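PDB 3ISA: putative enoyl-CoA hydratase/isomerase from Bordetella parapertussis, which probably acts on acyl-CoA thioesters as a member of the crotonase (enoyl-CoA hydratase/isomerase) family, its exact substrate and reaction being unestablished. Local coordinates for residues 82-85 with 86-89; 124-127 with 128-131; 184-187 with 188-191; 203-206 with 207-211. All coordinates share one frame; numbering follows the deposited sequence. Where two conformers were deposited one is given.

Interaction 1. Residues 82-85 with 86-89; sequences LRMV and RIEM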
loop_
_atom_site.group_PDB
_atom_site.type_symbol
_atom_site.label_atom_id
_atom_site.label_comp_id
_atom_site.label_asym_id
_atom_site.label_seq_id
_atom_site.Cartn_x
_atom_site.Cartn_y
_atom_site.Cartn_z
ATOM N N LEU D 82 3.199 5.900 -28.568
ATOM C CA LEU D 82 4.555 5.415 -28.322
ATOM C C LEU D 82 5.489 6.561 -27.902
ATOM O O LEU D 82 6.224 6.440 -26.922
ATOM C CB LEU D 82 5.111 4.642 -29.519
ATOM C CG LEU D 82 6.552 4.123 -29.359
ATOM C CD1 LEU D 82 6.697 3.287 -28.090
ATOM C CD2 LEU D 82 6.979 3.289 -30.573
ATOM N N ARG D 83 5.425 7.673 -28.624
ATOM C CA ARG D 83 6.270 8.810 -28.301
ATOM C C ARG D 83 5.988 9.385 -26.888
ATOM O O ARG D 83 6.914 9.748 -26.156
ATOM C CB ARG D 83 6.183 9.887 -29.393
ATOM C CG ARG D 83 6.880 9.497 -30.708
ATOM C CD ARG D 83 6.612 10.542 -31.792
ATOM N NE ARG D 83 7.082 11.868 -31.373
ATOM C CZ ARG D 83 6.732 13.009 -31.957
ATOM N NH1 ARG D 83 5.890 12.994 -32.983
ATOM N NH2 ARG D 83 7.207 14.167 -31.498
ATOM N N MET D 84 4.718 9.448 -26.506
ATOM C CA MET D 84 4.351 9.876 -25.153
ATOM C C MET D 84 4.797 8.881 -24.067
ATOM O O MET D 84 5.288 9.278 -23.016
ATOM C CB MET D 84 2.843 10.149 -25.084
ATOM C CG MET D 84 2.425 11.485 -25.721
ATOM S SD MET D 84 3.166 12.981 -25.017
ATOM C CE MET D 84 2.136 14.148 -25.926
ATOM N N VAL D 85 4.638 7.581 -24.338
ATOM C CA VAL D 85 5.110 6.540 -23.433
ATOM C C VAL D 85 6.614 6.609 -23.223
ATOM O O VAL D 85 7.075 6.566 -22.081
ATOM C CB VAL D 85 4.638 5.123 -23.908
ATOM C CG1 VAL D 85 5.383 4.028 -23.158
ATOM C CG2 VAL D 85 3.117 5.008 -23.693
ATOM N N ARG D 86 7.366 6.781 -24.316
ATOM C CA ARG D 86 8.815 6.911 -24.224
ATOM C C ARG D 86 9.226 8.177 -23.447
ATOM O O ARG D 86 10.179 8.143 -22.677
ATOM C CB ARG D 86 9.471 6.811 -25.614
ATOM C CG ARG D 86 9.277 5.433 -26.333
ATOM C CD ARG D 86 9.911 4.263 -25.573
ATOM N NE ARG D 86 11.370 4.256 -25.740
ATOM C CZ ARG D 86 12.213 3.527 -25.008
ATOM N NH1 ARG D 86 11.745 2.751 -24.034
ATOM N NH2 ARG D 86 13.522 3.572 -25.248
ATOM N N ILE D 87 8.505 9.280 -23.647
ATOM C CA ILE D 87 8.701 10.484 -22.827
ATOM C C ILE D 87 8.501 10.157 -21.338
ATOM O O ILE D 87 9.367 10.453 -20.520
ATOM C CB ILE D 87 7.808 11.673 -23.302
ATOM C CG1 ILE D 87 8.355 12.240 -24.623
ATOM C CG2 ILE D 87 7.771 12.789 -22.252
ATOM C CD1 ILE D 87 7.393 13.176 -25.370
ATOM N N GLU D 88 7.390 9.512 -20.982
ATOM C CA GLU D 88 7.171 9.169 -19.559
ATOM C C GLU D 88 8.239 8.207 -19.021
ATOM O O GLU D 88 8.663 8.341 -17.878
ATOM C CB GLU D 88 5.756 8.621 -19.318
ATOM C CG GLU D 88 5.409 8.227 -17.844
ATOM C CD GLU D 88 5.514 9.388 -16.820
ATOM O OE1 GLU D 88 5.739 10.557 -17.200
ATOM O OE2 GLU D 88 5.375 9.119 -15.609
ATOM N N MET D 89 8.687 7.259 -19.852
ATOM C CA MET D 89 9.749 6.355 -19.447
ATOM C C MET D 89 11.051 7.151 -19.161
ATOM O O MET D 89 11.724 6.922 -18.151
ATOM C CB MET D 89 9.925 5.211 -20.456
ATOM C CG MET D 89 8.745 4.178 -20.434
ATOM S SD MET D 89 8.811 2.879 -21.717
ATOM C CE MET D 89 10.037 1.812 -21.002
#
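Leu82 and Arg86 lie side by side on consecutive turns of helix 77-95, a long helix of the crotonase fold, mostly buried over residues 82-89. Four i to i+4 backbone bonds bind the two turns. Arg86 N donates to Leu82 O, Ile87 N to Arg83 O and Glu88 N to Met84 O, while Met89 N to Val85 O, at 2.8 Å, is the shortest. The N-H angles, from 157° to 165°, are those of a regular helix.

The apolar pairs keep to neighbouring turns as well. Leu82 CD1 rests 3.8 Å from Arg86 CG, so the leucine meets the aliphatic part of the arginine and not its charged end. Arg86 then bends at chi2 and chi3, which carries the guanidinium off to a salt bridge with Glu37. Met84 SD approaches Ile87 CD1 more loosely, at 4.2 Å.

The other charged groups find partners beyond the two turns: Arg83 bonds to the carbonyls of Leu31 and Asp68 and to Gln75, and Glu88 meets Arg146 and Gln92. Because Leu82, Val85, Arg86 and Met89 also touch Gly78, Ala229, Pro231 and Gln230 of a neighbouring subunit, this stripe of the helix belongs to a subunit interface. Within it, Val85 and Met89 run alongside each other. With CG1 anti to the backbone N (chi1 167°), Val85 turns that methyl along the helix toward the next turn, where it lies 3.9 Å from Met89 SD.

Interaction 2. Residues 124-127 with 128-131; sequences YCTP and EAGF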
loop_
_atom_site.group_PDB
_atom_site.type_symbol
_atom_site.label_atom_id
_atom_site.label_comp_id
_atom_site.label_asym_id
_atom_site.label_seq_id
_atom_site.Cartn_x
_atom_site.Cartn_y
_atom_site.Cartn_z
ATOM N N TYR D 124 16.541 25.462 -11.251
ATOM C CA TYR D 124 16.767 26.910 -11.286
ATOM C C TYR D 124 16.254 27.453 -12.607
ATOM O O TYR D 124 16.253 26.747 -13.620
ATOM C CB TYR D 124 18.262 27.237 -11.153
ATOM C CG TYR D 124 18.866 26.931 -9.801
ATOM C CD1 TYR D 124 18.882 27.896 -8.787
ATOM C CD2 TYR D 124 19.447 25.691 -9.539
ATOM C CE1 TYR D 124 19.446 27.623 -7.545
ATOM C CE2 TYR D 124 20.007 25.406 -8.303
ATOM C CZ TYR D 124 20.006 26.378 -7.312
ATOM O OH TYR D 124 20.559 26.099 -6.087
ATOM N N CYS D 125 15.823 28.712 -12.612
ATOM C CA CYS D 125 15.479 29.348 -13.875
ATOM C C CYS D 125 15.892 30.821 -13.895
ATOM O O CYS D 125 16.184 31.392 -12.850
ATOM C CB CYS D 125 13.990 29.188 -14.193
ATOM S SG CYS D 125 12.869 30.122 -13.129
ATOM N N THR D 126 15.932 31.408 -15.086
ATOM C CA THR D 126 16.156 32.846 -15.240
ATOM C C THR D 126 14.914 33.607 -14.740
ATOM O O THR D 126 13.808 33.068 -14.798
ATOM C CB THR D 126 16.457 33.229 -16.714
ATOM O OG1 THR D 126 15.429 32.721 -17.579
ATOM C CG2 THR D 126 17.833 32.721 -17.149
ATOM N N PRO D 127 15.084 34.856 -14.238
ATOM C CA PRO D 127 13.918 35.633 -13.767
ATOM C C PRO D 127 12.833 35.854 -14.821
ATOM O O PRO D 127 11.679 36.087 -14.467
ATOM C CB PRO D 127 14.528 36.987 -13.377
ATOM C CG PRO D 127 15.942 36.708 -13.103
ATOM C CD PRO D 127 16.342 35.601 -14.041
ATOM N N GLU D 128 13.201 35.766 -16.098
ATOM C CA GLU D 128 12.277 35.970 -17.211
ATOM C C GLU D 128 11.635 34.665 -17.738
ATOM O O GLU D 128 10.829 34.707 -18.671
ATOM C CB GLU D 128 12.992 36.696 -18.361
ATOM C CG GLU D 128 13.718 37.993 -17.962
ATOM C CD GLU D 128 15.155 37.769 -17.455
ATOM O OE1 GLU D 128 15.626 36.606 -17.426
ATOM O OE2 GLU D 128 15.809 38.768 -17.079
ATOM N N ALA D 129 11.981 33.522 -17.142
ATOM C CA ALA D 129 11.484 32.216 -17.627
ATOM C C ALA D 129 9.991 32.006 -17.356
ATOM O O ALA D 129 9.432 32.563 -16.406
ATOM C CB ALA D 129 12.302 31.071 -17.015
ATOM N N GLY D 130 9.357 31.194 -18.194
ATOM C CA GLY D 130 7.930 30.915 -18.081
ATOM C C GLY D 130 7.662 29.439 -18.324
ATOM O O GLY D 130 8.448 28.752 -18.999
ATOM N N PHE D 131 6.565 28.945 -17.755
ATOM C CA PHE D 131 6.255 27.524 -17.787
ATOM C C PHE D 131 4.765 27.357 -18.021
ATOM O O PHE D 131 3.960 28.094 -17.449
ATOM C CB PHE D 131 6.595 26.838 -16.443
ATOM C CG PHE D 131 8.005 27.065 -15.947
ATOM C CD1 PHE D 131 9.043 26.195 -16.309
ATOM C CD2 PHE D 131 8.295 28.135 -15.084
ATOM C CE1 PHE D 131 10.351 26.396 -15.825
ATOM C CE2 PHE D 131 9.589 28.350 -14.611
ATOM C CZ PHE D 131 10.626 27.484 -14.983
HETATM O O HOH W 1 9.426 35.161 -15.453
#
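Cys125 packs against both Ala129 and Phe131 where strand 122-125 gives way, through a type I beta turn from Thr126 to Ala129, to strand 130-132. The tight side is apolar. Cys125 CB lies 3.8 Å from Ala129 CB and 3.9 Å from Phe131 CZ, meeting the ring at its edge. The sulfur comes to the same edge: Cys125 SG is 5.1 Å from the Phe131 ring centroid and 84° off the normal, an in-plane sulfur-aromatic contact. A chi1 of 69° sets SG between the backbone N and the carbonyl carbon, where it can reach CZ and CE2 of the ring. The rings of Phe117, Phe166 and Phe176 also meet Phe131, making an aromatic cluster.

The turn itself is closed by Ala129 N donating to Thr126 O at 3.0 Å; the N-H points almost straight at the oxygen (165°) but comes from above the carbonyl plane. On the exposed side the contacts thin out. Glu128 bends at chi2 and folds back alongside Pro127, bringing OE1 to 3.5 Å from Thr126 CB and close to Pro127 CD, a contact without a polar bond. A water donates to Pro127 O (2.6 Å) and to Ala129 O, bridging the two carbonyls. The whole is a beta turn linking strands of two sheets, as in the crotonase fold, whose core is built from repeated beta-beta-alpha units with two roughly perpendicular sheets.

Interaction 3. Residues 184-187 with 188-191; sequences AQWP and ALID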
loop_
_atom_site.group_PDB
_atom_site.type_symbol
_atom_site.label_atom_id
_atom_site.label_comp_id
_atom_site.label_asym_id
_atom_site.label_seq_id
_atom_site.Cartn_x
_atom_site.Cartn_y
_atom_site.Cartn_z
ATOM N N ALA D 184 24.637 33.713 -16.264
ATOM C CA ALA D 184 26.009 33.960 -15.804
ATOM C C ALA D 184 26.361 33.262 -14.476
ATOM O O ALA D 184 27.533 32.960 -14.227
ATOM C CB ALA D 184 26.284 35.472 -15.715
ATOM N N GLN D 185 25.349 33.003 -13.644
ATOM C CA GLN D 185 25.508 32.290 -12.366
ATOM C C GLN D 185 25.419 30.765 -12.492
ATOM O O GLN D 185 25.693 30.039 -11.536
ATOM C CB GLN D 185 24.460 32.772 -11.356
ATOM C CG GLN D 185 24.861 34.023 -10.549
ATOM C CD GLN D 185 25.073 35.264 -11.414
ATOM O OE1 GLN D 185 24.115 35.897 -11.868
ATOM N NE2 GLN D 185 26.338 35.614 -11.645
ATOM N N TRP D 186 25.028 30.288 -13.666
ATOM C CA TRP D 186 24.841 28.844 -13.888
ATOM C C TRP D 186 26.118 27.985 -13.708
ATOM O O TRP D 186 26.040 26.948 -13.029
ATOM C CB TRP D 186 24.117 28.578 -15.213
ATOM C CG TRP D 186 22.653 28.996 -15.225
ATOM C CD1 TRP D 186 21.966 29.640 -14.232
ATOM C CD2 TRP D 186 21.710 28.794 -16.292
ATOM N NE1 TRP D 186 20.657 29.837 -14.607
ATOM C CE2 TRP D 186 20.478 29.335 -15.870
ATOM C CE3 TRP D 186 21.796 28.218 -17.576
ATOM C CZ2 TRP D 186 19.334 29.312 -16.675
ATOM C CZ3 TRP D 186 20.658 28.194 -18.374
ATOM C CH2 TRP D 186 19.441 28.737 -17.918
ATOM N N PRO D 187 27.291 28.403 -14.276
ATOM C CA PRO D 187 28.503 27.616 -13.975
ATOM C C PRO D 187 28.793 27.386 -12.483
ATOM O O PRO D 187 29.140 26.263 -12.108
ATOM C CB PRO D 187 29.628 28.427 -14.648
ATOM C CG PRO D 187 28.944 29.066 -15.808
ATOM C CD PRO D 187 27.613 29.499 -15.221
ATOM N N ALA D 188 28.628 28.416 -11.650
ATOM C CA ALA D 188 28.816 28.282 -10.202
ATOM C C ALA D 188 27.802 27.323 -9.550
ATOM O O ALA D 188 28.153 26.558 -8.631
ATOM C CB ALA D 188 28.785 29.647 -9.521
ATOM N N LEU D 189 26.560 27.358 -10.032
ATOM C CA LEU D 189 25.519 26.435 -9.552
ATOM C C LEU D 189 25.860 24.988 -9.899
ATOM O O LEU D 189 25.629 24.075 -9.101
ATOM C CB LEU D 189 24.145 26.814 -10.115
ATOM C CG LEU D 189 23.502 28.109 -9.609
ATOM C CD1 LEU D 189 22.199 28.359 -10.376
ATOM C CD2 LEU D 189 23.259 28.073 -8.107
ATOM N N ILE D 190 26.431 24.790 -11.085
ATOM C CA ILE D 190 26.843 23.454 -11.524
ATOM C C ILE D 190 27.964 22.924 -10.634
ATOM O O ILE D 190 27.911 21.775 -10.158
ATOM C CB ILE D 190 27.244 23.437 -13.019
ATOM C CG1 ILE D 190 26.006 23.719 -13.873
ATOM C CG2 ILE D 190 27.882 22.073 -13.400
ATOM C CD1 ILE D 190 26.293 23.999 -15.350
ATOM N N ASP D 191 28.958 23.777 -10.377
ATOM C CA ASP D 191 30.054 23.426 -9.479
ATOM C C ASP D 191 29.544 23.063 -8.083
ATOM O O ASP D 191 30.004 22.077 -7.497
ATOM C CB ASP D 191 31.081 24.567 -9.394
ATOM C CG ASP D 191 31.928 24.715 -10.669
ATOM O OD1 ASP D 191 31.987 23.780 -11.500
ATOM O OD2 ASP D 191 32.554 25.785 -10.834
HETATM O O HOH W 2 28.903 31.408 -12.467
HETATM O O HOH W 3 30.558 24.793 -14.103
#
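Pro187 O is gripped twice, by the backbone N of Asp191 at 3.0 Å and by a water that donates to it. The same water donates to Asp191 OD1, 3.1 Å away, so one solvent molecule ties the aspartate carboxylate to the carbonyl four residues earlier. With chi1 at -72°, Asp191 CG lies beside its backbone N, which brings the carboxylate back over the preceding turn and onto this water.

A second water joins Ala184 O and Ala188 N, four residues apart, where the chain goes from 3-10 to alpha-helical geometry: it donates to Ala184 O at 2.7 Å and accepts from Ala188 N. The backbone bonds that follow are direct. Leu189 N reaches Gln185 O at 3.2 Å, and Ile190 N reaches Trp186 O at 2.9 Å.

Among the side chains, Leu189 and Trp186 pass each other at a slant, with Leu189 CD1 4.1 Å from Trp186 CD1. NE1, the ring atom next to Trp186 CD1, donates to Ala181 O, which helps fix the rotation of the indole. Pro187, Ala188 and Asp191 look to solvent, whereas Trp186, Leu189 and Ile190 form the inward stripe. Trp186 packs on Thr126 and Leu104, and Ile190 on Leu102 and Leu104, so that this end of helix 186-197 lies against strand 100-105 and the turn that follows strand 122-125.

Interaction 4. Residues 203-206 with 207-211; sequences ATRA and TLHRV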
loop_
_atom_site.group_PDB
_atom_site.type_symbol
_atom_site.label_atom_id
_atom_site.label_comp_id
_atom_site.label_asym_id
_atom_site.label_seq_id
_atom_site.Cartn_x
_atom_site.Cartn_y
_atom_site.Cartn_z
ATOM N N ALA D 203 27.031 4.182 -4.049
ATOM C CA ALA D 203 26.034 3.279 -3.466
ATOM C C ALA D 203 25.153 4.001 -2.434
ATOM O O ALA D 203 23.937 3.792 -2.393
ATOM C CB ALA D 203 26.693 2.048 -2.854
ATOM N N THR D 204 25.771 4.860 -1.622
ATOM C CA THR D 204 25.046 5.574 -0.573
ATOM C C THR D 204 24.159 6.652 -1.181
ATOM O O THR D 204 23.019 6.850 -0.741
ATOM C CB THR D 204 26.009 6.161 0.501
ATOM O OG1 THR D 204 26.768 5.096 1.084
ATOM C CG2 THR D 204 25.248 6.863 1.619
ATOM N N ARG D 205 24.673 7.332 -2.203
ATOM C CA ARG D 205 23.887 8.326 -2.923
ATOM C C ARG D 205 22.623 7.694 -3.531
ATOM O O ARG D 205 21.522 8.236 -3.380
ATOM C CB ARG D 205 24.741 9.028 -3.991
ATOM C CG ARG D 205 23.989 10.065 -4.837
ATOM C CD ARG D 205 24.899 10.784 -5.846
ATOM N NE ARG D 205 25.587 9.871 -6.779
ATOM C CZ ARG D 205 26.901 9.662 -6.784
ATOM N NH1 ARG D 205 27.679 10.308 -5.917
ATOM N NH2 ARG D 205 27.441 8.813 -7.661
ATOM N N ALA D 206 22.781 6.544 -4.181
ATOM C CA ALA D 206 21.661 5.839 -4.798
ATOM C C ALA D 206 20.626 5.439 -3.750
ATOM O O ALA D 206 19.428 5.629 -3.954
ATOM C CB ALA D 206 22.154 4.605 -5.548
ATOM N N THR D 207 21.098 4.908 -2.625
ATOM C CA THR D 207 20.211 4.509 -1.522
ATOM C C THR D 207 19.442 5.704 -0.964
ATOM O O THR D 207 18.219 5.645 -0.807
ATOM C CB THR D 207 20.999 3.789 -0.411
ATOM O OG1 THR D 207 21.496 2.555 -0.932
ATOM C CG2 THR D 207 20.102 3.497 0.811
ATOM N N LEU D 208 20.145 6.808 -0.718
ATOM C CA LEU D 208 19.508 8.024 -0.237
ATOM C C LEU D 208 18.394 8.491 -1.177
ATOM O O LEU D 208 17.295 8.816 -0.718
ATOM C CB LEU D 208 20.543 9.148 -0.080
ATOM C CG LEU D 208 19.948 10.497 0.316
ATOM C CD1 LEU D 208 19.251 10.433 1.687
ATOM C CD2 LEU D 208 21.004 11.584 0.300
ATOM N N HIS D 209 18.681 8.537 -2.484
ATOM C CA HIS D 209 17.669 8.950 -3.472
ATOM C C HIS D 209 16.454 8.032 -3.471
ATOM O O HIS D 209 15.318 8.513 -3.526
ATOM C CB HIS D 209 18.254 9.044 -4.888
ATOM C CG HIS D 209 19.293 10.110 -5.037
ATOM N ND1 HIS D 209 20.020 10.281 -6.195
ATOM C CD2 HIS D 209 19.743 11.047 -4.168
ATOM C CE1 HIS D 209 20.863 11.284 -6.034
ATOM N NE2 HIS D 209 20.726 11.755 -4.810
ATOM N N ARG D 210 16.725 6.730 -3.406
ATOM C CA ARG D 210 15.664 5.730 -3.381
ATOM C C ARG D 210 14.789 5.895 -2.132
ATOM O O ARG D 210 13.553 5.873 -2.232
ATOM C CB ARG D 210 16.241 4.315 -3.474
ATOM C CG ARG D 210 15.181 3.222 -3.356
ATOM C CD ARG D 210 15.758 1.812 -3.447
ATOM N NE ARG D 210 16.752 1.492 -2.414
ATOM C CZ ARG D 210 16.478 1.138 -1.158
ATOM N NH1 ARG D 210 15.231 1.069 -0.715
ATOM N NH2 ARG D 210 17.469 0.853 -0.332
ATOM N N VAL D 211 15.415 6.118 -0.978
ATOM C CA VAL D 211 14.698 6.311 0.299
ATOM C C VAL D 211 13.864 7.608 0.331
ATOM O O VAL D 211 12.723 7.614 0.822
ATOM C CB VAL D 211 15.711 6.213 1.492
ATOM C CG1 VAL D 211 15.106 6.675 2.792
ATOM C CG2 VAL D 211 16.213 4.791 1.627
#
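Arg205 lays its aliphatic stem along the imidazole of His209 one turn later in helix 202-212, CG standing 3.6 Å from His209 CE1. The two side chains point the same way, but their flat groups are turned 52° apart, so guanidinium and ring do not stack. Extended through chi1 and chi2, the arginine bends at chi3 (57°); its end goes on to the carbonyl of Ala197 and, weakly, to that of Pro98. One face of the imidazole is met by Arg205 O, 3.3 Å above the ring plane and offset toward the rim, the same oxygen that accepts His209 N at 3.0 Å.

Regular helical bonds hold the rest, among them Leu208 N to Thr204 O at 2.9 Å. Thr204 OG1 bonds to Asp201 just before the helix, and Thr204, Thr207, Leu208 and Val211 pack on a neighbouring subunit, placing this helix in an oligomer interface.

The histidine's ND1 is bonded to Ser97 O, which indicates that ND1 carries a proton. With Arg205 NE 5.6 Å from His209 NE2, the nearby positive charge would probably disfavour a second proton on the ring.

Overall arrangement
The four contacts follow one another along the chain, each closing before the next opens, and all are local. Interaction 1 lies on helix 77-95, about 12 Å from the chain centre; interactions 2 and 3 lie across that centre from it, about 26 and 31 Å away between centres. Interactions 2 and 3 meet directly, Tyr124 CG lying 3.7 Å from Leu189 CD1 and Thr126 CG2 3.8 Å from Trp186 CZ2, so the end of strand 122-125 and the turn after it pack on helix 186-197. Helix 202-212, with interaction 4, comes next in the chain, its contact centre about 25 Å from that of interaction 3. Interactions 1 and 4 touch different neighbouring subunits, joining the fold to its six-chain assembly.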